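Local coordinates for FMN-binding domain-containing protein (Clostridium perfringens, PDB 3O6U), which is of unknown function but probably binds FMN, at residues Tyr19-Val27 and Gln97-Leu106; Met47-Asn55 and Pro66-Glu74. All coordinates share one frame; numbering follows the deposited sequence.

Interaction 1: residues Tyr19-Val27 and Gln97-Leu106; sequences YKAKLSIKV and QFKKLAEKVL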
loop_
_atom_site.group_PDB
_atom_site.type_symbol
_atom_site.label_atom_id
_atom_site.label_comp_id
_atom_site.label_asym_id
_atom_site.label_seq_id
_atom_site.Cartn_x
_atom_site.Cartn_y
_atom_site.Cartn_z
ATOM N N TYR A 19 1.568 -7.782 -11.063
ATOM C CA TYR A 19 0.929 -6.775 -10.229
ATOM C C TYR A 19 1.850 -5.684 -9.749
ATOM O O TYR A 19 3.000 -5.933 -9.383
ATOM C CB TYR A 19 0.330 -7.395 -8.974
ATOM C CG TYR A 19 -0.768 -8.348 -9.263
ATOM C CD1 TYR A 19 -2.054 -7.894 -9.534
ATOM C CD2 TYR A 19 -0.523 -9.720 -9.269
ATOM C CE1 TYR A 19 -3.078 -8.789 -9.805
ATOM C CE2 TYR A 19 -1.522 -10.623 -9.531
ATOM C CZ TYR A 19 -2.801 -10.159 -9.798
ATOM O OH TYR A 19 -3.793 -11.086 -10.051
ATOM N N LYS A 20 1.338 -4.464 -9.787
ATOM C CA LYS A 20 2.055 -3.338 -9.216
ATOM C C LYS A 20 1.304 -2.968 -7.938
ATOM O O LYS A 20 0.195 -3.450 -7.685
ATOM C CB LYS A 20 2.029 -2.128 -10.131
ATOM C CG LYS A 20 2.979 -2.222 -11.285
ATOM C CD LYS A 20 2.824 -1.011 -12.170
ATOM C CE LYS A 20 3.839 -1.028 -13.298
ATOM N NZ LYS A 20 3.706 0.190 -14.153
ATOM N N ALA A 21 1.920 -2.125 -7.120
ATOM C CA ALA A 21 1.230 -1.647 -5.925
ATOM C C ALA A 21 1.347 -0.121 -5.761
ATOM O O ALA A 21 2.390 0.503 -6.011
ATOM C CB ALA A 21 1.686 -2.391 -4.681
ATOM N N LYS A 22 0.238 0.441 -5.306
ATOM C CA LYS A 22 0.061 1.862 -5.156
ATOM C C LYS A 22 -0.377 2.224 -3.746
ATOM O O LYS A 22 -1.253 1.570 -3.183
ATOM C CB LYS A 22 -1.044 2.278 -6.139
ATOM C CG LYS A 22 -0.916 3.659 -6.691
ATOM C CD LYS A 22 -2.153 4.041 -7.461
ATOM C CE LYS A 22 -2.204 5.544 -7.655
ATOM N NZ LYS A 22 -2.779 5.919 -8.974
ATOM N N LEU A 23 0.254 3.237 -3.172
ATOM C CA LEU A 23 -0.169 3.729 -1.876
ATOM C C LEU A 23 -0.431 5.231 -1.956
ATOM O O LEU A 23 0.442 6.000 -2.377
ATOM C CB LEU A 23 0.887 3.474 -0.797
ATOM C CG LEU A 23 0.638 4.123 0.574
ATOM C CD1 LEU A 23 -0.714 3.684 1.144
ATOM C CD2 LEU A 23 1.779 3.748 1.524
ATOM N N SER A 24 -1.648 5.637 -1.594
ATOM C CA SER A 24 -1.956 7.054 -1.528
ATOM C C SER A 24 -2.295 7.428 -0.100
ATOM O O SER A 24 -2.881 6.633 0.640
ATOM C CB SER A 24 -3.153 7.447 -2.399
ATOM O OG SER A 24 -2.731 7.686 -3.719
ATOM N N ILE A 25 -1.891 8.632 0.287
ATOM C CA ILE A 25 -2.267 9.125 1.588
ATOM C C ILE A 25 -2.704 10.582 1.505
ATOM O O ILE A 25 -2.442 11.293 0.524
ATOM C CB ILE A 25 -1.127 8.998 2.672
ATOM C CG1 ILE A 25 0.134 9.765 2.254
ATOM C CG2 ILE A 25 -0.831 7.526 2.940
ATOM C CD1 ILE A 25 1.089 9.996 3.421
ATOM N N LYS A 26 -3.456 10.990 2.512
ATOM C CA LYS A 26 -3.839 12.383 2.611
ATOM C C LYS A 26 -3.364 12.784 4.022
ATOM O O LYS A 26 -3.541 12.055 5.003
ATOM C CB LYS A 26 -5.352 12.593 2.412
ATOM C CG LYS A 26 -5.805 14.056 2.473
ATOM C CD LYS A 26 -7.330 14.210 2.274
ATOM C CE LYS A 26 -7.772 13.886 0.851
ATOM N NZ LYS A 26 -7.251 14.858 -0.154
ATOM N N VAL A 27 -2.700 13.928 4.087
ATOM C CA VAL A 27 -2.178 14.436 5.345
ATOM C C VAL A 27 -2.877 15.759 5.621
ATOM O O VAL A 27 -2.866 16.667 4.791
ATOM C CB VAL A 27 -0.630 14.665 5.267
ATOM C CG1 VAL A 27 -0.122 15.170 6.612
ATOM C CG2 VAL A 27 0.108 13.367 4.849
ATOM N N GLN A 97 5.904 -5.266 1.359
ATOM C CA GLN A 97 5.802 -4.359 0.224
ATOM C C GLN A 97 5.130 -3.044 0.687
ATOM O O GLN A 97 5.661 -1.958 0.437
ATOM C CB GLN A 97 4.992 -5.011 -0.896
ATOM C CG GLN A 97 4.636 -4.071 -2.044
ATOM C CD GLN A 97 4.225 -4.821 -3.293
ATOM O OE1 GLN A 97 5.053 -5.102 -4.152
ATOM N NE2 GLN A 97 2.955 -5.174 -3.386
ATOM N N PHE A 98 3.983 -3.149 1.373
ATOM C CA PHE A 98 3.260 -1.979 1.904
ATOM C C PHE A 98 4.164 -1.107 2.766
ATOM O O PHE A 98 4.154 0.124 2.623
ATOM C CB PHE A 98 2.051 -2.410 2.755
ATOM C CG PHE A 98 1.250 -1.246 3.359
ATOM C CD1 PHE A 98 0.256 -0.597 2.628
ATOM C CD2 PHE A 98 1.489 -0.816 4.670
ATOM C CE1 PHE A 98 -0.491 0.448 3.192
ATOM C CE2 PHE A 98 0.752 0.221 5.230
ATOM C CZ PHE A 98 -0.238 0.859 4.488
ATOM N N LYS A 99 4.934 -1.735 3.655
ATOM C CA LYS A 99 5.822 -0.990 4.538
ATOM C C LYS A 99 6.838 -0.158 3.771
ATOM O O LYS A 99 7.053 0.999 4.123
ATOM C CB LYS A 99 6.507 -1.930 5.557
ATOM C CG LYS A 99 5.500 -2.507 6.581
ATOM C CD LYS A 99 6.101 -3.520 7.559
ATOM C CE LYS A 99 7.116 -2.870 8.486
ATOM N NZ LYS A 99 7.357 -3.665 9.721
ATOM N N LYS A 100 7.427 -0.702 2.703
ATOM C CA LYS A 100 8.406 0.078 1.922
ATOM C C LYS A 100 7.773 1.324 1.268
ATOM O O LYS A 100 8.345 2.417 1.318
ATOM C CB LYS A 100 9.097 -0.801 0.869
ATOM C CG LYS A 100 10.054 -1.858 1.466
ATOM C CD LYS A 100 10.745 -2.681 0.374
ATOM C CE LYS A 100 11.666 -3.777 0.941
ATOM N NZ LYS A 100 11.017 -5.126 0.992
ATOM N N LEU A 101 6.588 1.156 0.677
ATOM C CA LEU A 101 5.839 2.262 0.068
ATOM C C LEU A 101 5.468 3.306 1.149
ATOM O O LEU A 101 5.575 4.514 0.910
ATOM C CB LEU A 101 4.585 1.720 -0.640
ATOM C CG LEU A 101 4.847 0.854 -1.885
ATOM C CD1 LEU A 101 3.548 0.319 -2.466
ATOM C CD2 LEU A 101 5.578 1.673 -2.907
ATOM N N ALA A 102 5.031 2.863 2.326
ATOM C CA ALA A 102 4.762 3.812 3.415
ATOM C C ALA A 102 6.036 4.606 3.810
ATOM O O ALA A 102 5.959 5.824 4.004
ATOM C CB ALA A 102 4.210 3.083 4.634
ATOM N N GLU A 103 7.193 3.946 3.928
ATOM C CA GLU A 103 8.414 4.675 4.272
ATOM C C GLU A 103 8.661 5.761 3.224
ATOM O O GLU A 103 8.895 6.918 3.573
ATOM C CB GLU A 103 9.632 3.728 4.349
ATOM C CG GLU A 103 9.445 2.600 5.369
ATOM C CD GLU A 103 10.530 1.521 5.329
ATOM O OE1 GLU A 103 11.644 1.789 4.819
ATOM O OE2 GLU A 103 10.263 0.403 5.834
ATOM N N LYS A 104 8.563 5.414 1.943
ATOM C CA LYS A 104 8.817 6.405 0.917
ATOM C C LYS A 104 7.752 7.487 0.811
ATOM O O LYS A 104 8.097 8.650 0.615
ATOM C CB LYS A 104 9.028 5.739 -0.443
ATOM C CG LYS A 104 9.472 6.741 -1.502
ATOM C CD LYS A 104 10.828 7.345 -1.137
ATOM C CE LYS A 104 11.366 8.248 -2.247
ATOM N NZ LYS A 104 12.740 8.776 -1.950
ATOM N N VAL A 105 6.468 7.136 0.954
ATOM C CA VAL A 105 5.421 8.169 0.859
ATOM C C VAL A 105 5.496 9.144 2.043
ATOM O O VAL A 105 5.248 10.342 1.879
ATOM C CB VAL A 105 3.964 7.552 0.690
ATOM C CG1 VAL A 105 3.287 7.226 2.031
ATOM C CG2 VAL A 105 3.113 8.523 -0.125
ATOM N N LEU A 106 5.857 8.629 3.219
ATOM C CA LEU A 106 6.009 9.451 4.420
ATOM C C LEU A 106 7.215 10.395 4.314
ATOM O O LEU A 106 7.185 11.486 4.881
ATOM C CB LEU A 106 6.127 8.554 5.664
ATOM C CG LEU A 106 4.811 7.861 6.084
ATOM C CD1 LEU A 106 5.041 6.837 7.188
ATOM C CD2 LEU A 106 3.822 8.897 6.541
#
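L23 buries more surface against 97-106 than any other residue of the strand, and its two methyl branches have separate partners. CD2 lies against the helix backbone, 3.5 Å from A102 N, and is ringed by CB of L101, CB of A102 and CG1 of V105. CD1 turns to F98 and comes within 3.8 Å of its CE1, meeting the ring obliquely. CB already faces the helix, and chi1 of 172° sets CG anti to the backbone N, from where the branches diverge, CD2 to the helix backbone and CD1 to F98.

The other apolar contacts flank it along the strand. I25 and V105 approach tip to tip, I25 CD1 lying 3.8 Å from V105 CG1, while CG1 of I25 rests on the other V105 methyl. L106 lies a little farther off, its CD2 4.3 Å from I25 CD1. At the opposite end of the contact L101 CD1 sits 4.0 Å from A21 CB and also touches the A21 carbonyl oxygen.

Q97 is the one side chain that brings a polar end to the contact. Its extended side chain brings NE2 to 3.3 Å from A21 CB, a van der Waals contact, and the same amide nitrogen is hydrogen-bonded to the Y37 hydroxyl on strand 32-41.

Strand and helix axes pass 8.8 Å apart at a crossing angle of -43°. A21, L23 and I25 give one face of the strand to the helix, while K20, K22 and S24 direct their CB atoms away from it. L101 and V105 extend the packing to V9 and Y7 of strand 5-11. This is a layered alpha/beta core in which a helix lies across one face of a largely antiparallel sheet.

Interaction 2: residues Met47-Asn55 and Pro66-Glu74; sequences MKREDKDYN and PAEYEPQLE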
loop_
_atom_site.group_PDB
_atom_site.type_symbol
_atom_site.label_atom_id
_atom_site.label_comp_id
_atom_site.label_asym_id
_atom_site.label_seq_id
_atom_site.Cartn_x
_atom_site.Cartn_y
_atom_site.Cartn_z
HETATM N N MSE A 47 -7.968 -4.266 -10.047
HETATM C CA MSE A 47 -7.633 -4.323 -8.631
HETATM C C MSE A 47 -7.689 -5.765 -8.101
HETATM O O MSE A 47 -8.653 -6.494 -8.319
HETATM C CB MSE A 47 -8.626 -3.460 -7.876
HETATM C CG MSE A 47 -8.635 -2.020 -8.387
HETATM SE SE MSE A 47 -6.938 -1.100 -7.979
HETATM C CE MSE A 47 -6.698 0.033 -9.559
ATOM N N LYS A 48 -6.640 -6.168 -7.408
ATOM C CA LYS A 48 -6.541 -7.499 -6.816
ATOM C C LYS A 48 -7.614 -7.759 -5.745
ATOM O O LYS A 48 -8.073 -8.886 -5.577
ATOM C CB LYS A 48 -5.159 -7.647 -6.179
ATOM C CG LYS A 48 -4.659 -9.056 -6.038
ATOM C CD LYS A 48 -3.373 -9.090 -5.237
ATOM C CE LYS A 48 -2.211 -9.662 -6.030
ATOM N NZ LYS A 48 -0.898 -9.380 -5.341
ATOM N N ARG A 49 -8.039 -6.722 -5.030
ATOM C CA ARG A 49 -9.008 -6.956 -3.968
ATOM C C ARG A 49 -10.421 -7.147 -4.481
ATOM O O ARG A 49 -11.326 -7.498 -3.721
ATOM C CB ARG A 49 -8.900 -5.855 -2.897
ATOM C CG ARG A 49 -9.801 -4.645 -3.017
ATOM C CD ARG A 49 -8.984 -3.475 -2.498
ATOM N NE ARG A 49 -9.691 -2.607 -1.579
ATOM C CZ ARG A 49 -9.096 -1.722 -0.783
ATOM N NH1 ARG A 49 -7.772 -1.580 -0.788
ATOM N NH2 ARG A 49 -9.836 -0.987 0.032
ATOM N N GLU A 50 -10.581 -6.939 -5.790
ATOM C CA GLU A 50 -11.856 -7.146 -6.458
ATOM C C GLU A 50 -11.863 -8.507 -7.157
ATOM O O GLU A 50 -12.888 -8.921 -7.686
ATOM C CB GLU A 50 -12.110 -6.053 -7.493
ATOM C CG GLU A 50 -12.412 -4.684 -6.888
ATOM C CD GLU A 50 -12.647 -3.625 -7.960
ATOM O OE1 GLU A 50 -12.846 -3.995 -9.137
ATOM O OE2 GLU A 50 -12.643 -2.420 -7.636
ATOM N N ASP A 51 -10.730 -9.209 -7.157
ATOM C CA ASP A 51 -10.662 -10.512 -7.821
ATOM C C ASP A 51 -11.058 -11.681 -6.915
ATOM O O ASP A 51 -10.277 -12.137 -6.085
ATOM C CB ASP A 51 -9.257 -10.747 -8.400
ATOM C CG ASP A 51 -9.135 -12.083 -9.123
ATOM O OD1 ASP A 51 -9.901 -13.018 -8.822
ATOM O OD2 ASP A 51 -8.247 -12.219 -9.983
ATOM N N LYS A 52 -12.280 -12.162 -7.103
ATOM C CA LYS A 52 -12.846 -13.274 -6.341
ATOM C C LYS A 52 -11.992 -14.539 -6.297
ATOM O O LYS A 52 -11.683 -15.040 -5.213
ATOM C CB LYS A 52 -14.213 -13.637 -6.913
ATOM C CG LYS A 52 -15.129 -14.383 -5.975
ATOM C CD LYS A 52 -16.482 -14.558 -6.637
ATOM C CE LYS A 52 -17.450 -15.241 -5.714
ATOM N NZ LYS A 52 -16.767 -16.319 -4.970
ATOM N N ASP A 53 -11.616 -15.069 -7.463
ATOM C CA ASP A 53 -10.822 -16.302 -7.493
ATOM C C ASP A 53 -9.464 -16.105 -6.871
ATOM O O ASP A 53 -8.974 -16.983 -6.170
ATOM C CB ASP A 53 -10.651 -16.846 -8.920
ATOM C CG ASP A 53 -11.896 -17.535 -9.436
ATOM O OD1 ASP A 53 -12.810 -17.802 -8.619
ATOM O OD2 ASP A 53 -11.954 -17.815 -10.656
ATOM N N TYR A 54 -8.849 -14.958 -7.127
ATOM C CA TYR A 54 -7.548 -14.695 -6.546
ATOM C C TYR A 54 -7.656 -14.699 -5.032
ATOM O O TYR A 54 -6.753 -15.186 -4.344
ATOM C CB TYR A 54 -6.997 -13.348 -6.997
ATOM C CG TYR A 54 -5.552 -13.172 -6.623
ATOM C CD1 TYR A 54 -5.170 -12.921 -5.301
ATOM C CD2 TYR A 54 -4.558 -13.287 -7.587
ATOM C CE1 TYR A 54 -3.824 -12.788 -4.951
ATOM C CE2 TYR A 54 -3.218 -13.157 -7.255
ATOM C CZ TYR A 54 -2.855 -12.908 -5.940
ATOM O OH TYR A 54 -1.520 -12.780 -5.635
ATOM N N ASN A 55 -8.749 -14.154 -4.505
ATOM C CA ASN A 55 -8.906 -14.131 -3.067
ATOM C C ASN A 55 -9.177 -15.488 -2.474
ATOM O O ASN A 55 -8.444 -15.939 -1.609
ATOM C CB ASN A 55 -10.054 -13.224 -2.633
ATOM C CG ASN A 55 -9.689 -11.778 -2.655
ATOM O OD1 ASN A 55 -9.856 -11.118 -3.679
ATOM N ND2 ASN A 55 -9.168 -11.266 -1.533
ATOM N N PRO A 66 -6.207 -10.032 -0.306
ATOM C CA PRO A 66 -6.220 -8.565 -0.481
ATOM C C PRO A 66 -7.450 -7.836 0.022
ATOM O O PRO A 66 -7.348 -6.774 0.642
ATOM C CB PRO A 66 -6.050 -8.393 -2.002
ATOM C CG PRO A 66 -5.600 -9.743 -2.502
ATOM C CD PRO A 66 -6.216 -10.740 -1.589
ATOM N N ALA A 67 -8.587 -8.428 -0.276
ATOM C CA ALA A 67 -9.887 -7.922 0.131
ATOM C C ALA A 67 -9.875 -7.662 1.631
ATOM O O ALA A 67 -10.474 -6.701 2.097
ATOM C CB ALA A 67 -10.962 -8.917 -0.252
ATOM N N GLU A 68 -9.185 -8.529 2.368
ATOM C CA GLU A 68 -9.007 -8.345 3.797
ATOM C C GLU A 68 -7.709 -7.580 4.159
ATOM O O GLU A 68 -7.773 -6.586 4.889
ATOM C CB GLU A 68 -8.962 -9.698 4.521
ATOM C CG GLU A 68 -9.915 -10.712 3.921
ATOM C CD GLU A 68 -10.171 -11.911 4.816
ATOM O OE1 GLU A 68 -9.278 -12.781 4.932
ATOM O OE2 GLU A 68 -11.274 -11.977 5.409
ATOM N N TYR A 69 -6.544 -8.005 3.653
ATOM C CA TYR A 69 -5.324 -7.344 4.104
ATOM C C TYR A 69 -5.105 -5.914 3.679
ATOM O O TYR A 69 -4.542 -5.143 4.465
ATOM C CB TYR A 69 -4.034 -8.198 3.854
ATOM C CG TYR A 69 -3.602 -8.470 2.426
ATOM C CD1 TYR A 69 -3.180 -7.446 1.577
ATOM C CD2 TYR A 69 -3.565 -9.774 1.937
ATOM C CE1 TYR A 69 -2.750 -7.730 0.277
ATOM C CE2 TYR A 69 -3.145 -10.051 0.664
ATOM C CZ TYR A 69 -2.741 -9.037 -0.159
ATOM O OH TYR A 69 -2.376 -9.358 -1.442
ATOM N N GLU A 70 -5.599 -5.519 2.503
ATOM C CA GLU A 70 -5.341 -4.153 2.052
ATOM C C GLU A 70 -6.040 -3.131 2.896
ATOM O O GLU A 70 -5.450 -2.119 3.250
ATOM C CB GLU A 70 -5.668 -3.969 0.556
ATOM C CG GLU A 70 -4.767 -4.799 -0.355
ATOM C CD GLU A 70 -5.072 -4.587 -1.815
ATOM O OE1 GLU A 70 -6.181 -4.079 -2.110
ATOM O OE2 GLU A 70 -4.220 -4.931 -2.661
ATOM N N PRO A 71 -7.315 -3.375 3.240
ATOM C CA PRO A 71 -7.957 -2.360 4.076
ATOM C C PRO A 71 -7.346 -2.389 5.481
ATOM O O PRO A 71 -7.311 -1.365 6.157
ATOM C CB PRO A 71 -9.430 -2.752 4.056
ATOM C CG PRO A 71 -9.571 -3.666 2.853
ATOM C CD PRO A 71 -8.270 -4.395 2.785
ATOM N N GLN A 72 -6.856 -3.543 5.930
ATOM C CA GLN A 72 -6.211 -3.591 7.244
ATOM C C GLN A 72 -4.934 -2.761 7.269
ATOM O O GLN A 72 -4.723 -1.969 8.198
ATOM C CB GLN A 72 -5.908 -5.032 7.664
ATOM C CG GLN A 72 -7.183 -5.748 8.084
ATOM C CD GLN A 72 -6.979 -7.192 8.477
ATOM O OE1 GLN A 72 -5.938 -7.563 9.022
ATOM N NE2 GLN A 72 -7.995 -8.019 8.226
ATOM N N LEU A 73 -4.101 -2.918 6.238
ATOM C CA LEU A 73 -2.844 -2.189 6.151
ATOM C C LEU A 73 -3.104 -0.688 6.149
ATOM O O LEU A 73 -2.388 0.090 6.804
ATOM C CB LEU A 73 -2.085 -2.629 4.894
ATOM C CG LEU A 73 -1.663 -4.101 4.948
ATOM C CD1 LEU A 73 -1.274 -4.592 3.582
ATOM C CD2 LEU A 73 -0.512 -4.264 5.918
ATOM N N GLU A 74 -4.138 -0.288 5.422
ATOM C CA GLU A 74 -4.518 1.109 5.347
ATOM C C GLU A 74 -4.820 1.658 6.738
ATOM O O GLU A 74 -4.322 2.728 7.112
ATOM C CB GLU A 74 -5.770 1.282 4.469
ATOM C CG GLU A 74 -5.567 0.980 2.982
ATOM C CD GLU A 74 -6.863 1.110 2.188
ATOM O OE1 GLU A 74 -7.904 1.411 2.803
ATOM O OE2 GLU A 74 -6.848 0.908 0.956
HETATM O O HOH W 1 -6.076 -4.250 -4.714
#
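R49 runs alongside the start of helix 66-74 and directs its guanidinium group at two acidic side chains one helical turn apart. NH1 donates to E74 OE2 at 3.2 Å in a fairly straight bond (164°); OE2 lies close to the guanidinium plane, while NH1 approaches it from well above the carboxylate plane. The same nitrogen also forms a salt bridge with E70 OE1, although the position of that oxygen is less certain. P71 CG lies over one face of the guanidinium, 3.9 Å from NH2. Bends at chi2 and chi3 carry the arginine chain to this place.

Apolar packing centres on P66. Its CG meets K48 CD at 3.6 Å, the two side chains crossing at about a right angle, and its CB rests on R49 CB at 3.9 Å. Y54 adds a looser touch, with CD1 4.3 Å from P66 CG. The backbones come closest at R49 and A67, whose CA atoms are 4.3 Å apart.

Within 47-55, D51 is the N-cap of helix 52-62: its OD1 accepts from Y54 N at 2.8 Å, a capping bond at the start of that helix.

The charged ends have further partners on strand 32-41. E74 OE2 also accepts from Y37 N, E70 OE2 from E39 N, and E39 OE1 binds both K48 NZ and Y69 OH. The short 3-10 turn at 48-50 and the start of helix 66-80 are thus tied to the same strand, while Y69 and L73 turn from this helix onto helix 92-111.

Interaction 1 belongs to the hydrophobic core, about 5 Å between its centre and that of the chain, whereas interaction 2 is farther out, about 11 Å, and only partly buried. The buried areas are similar, 424 and 438 Å², but the chemistry differs: methyl groups and a phenyl ring in the first, a salt-bridge network around a proline-led helix start in the second. No element is shared, yet the two meet. F98 CZ of 97-106 packs 3.3 Å from L73 O of 66-74, and Y19, at the start of strand 19-27, makes a cation-pi contact with K48 and meets the Y54 ring. Strand 32-41 borders both, and hydrogen-bonds to each through Y37.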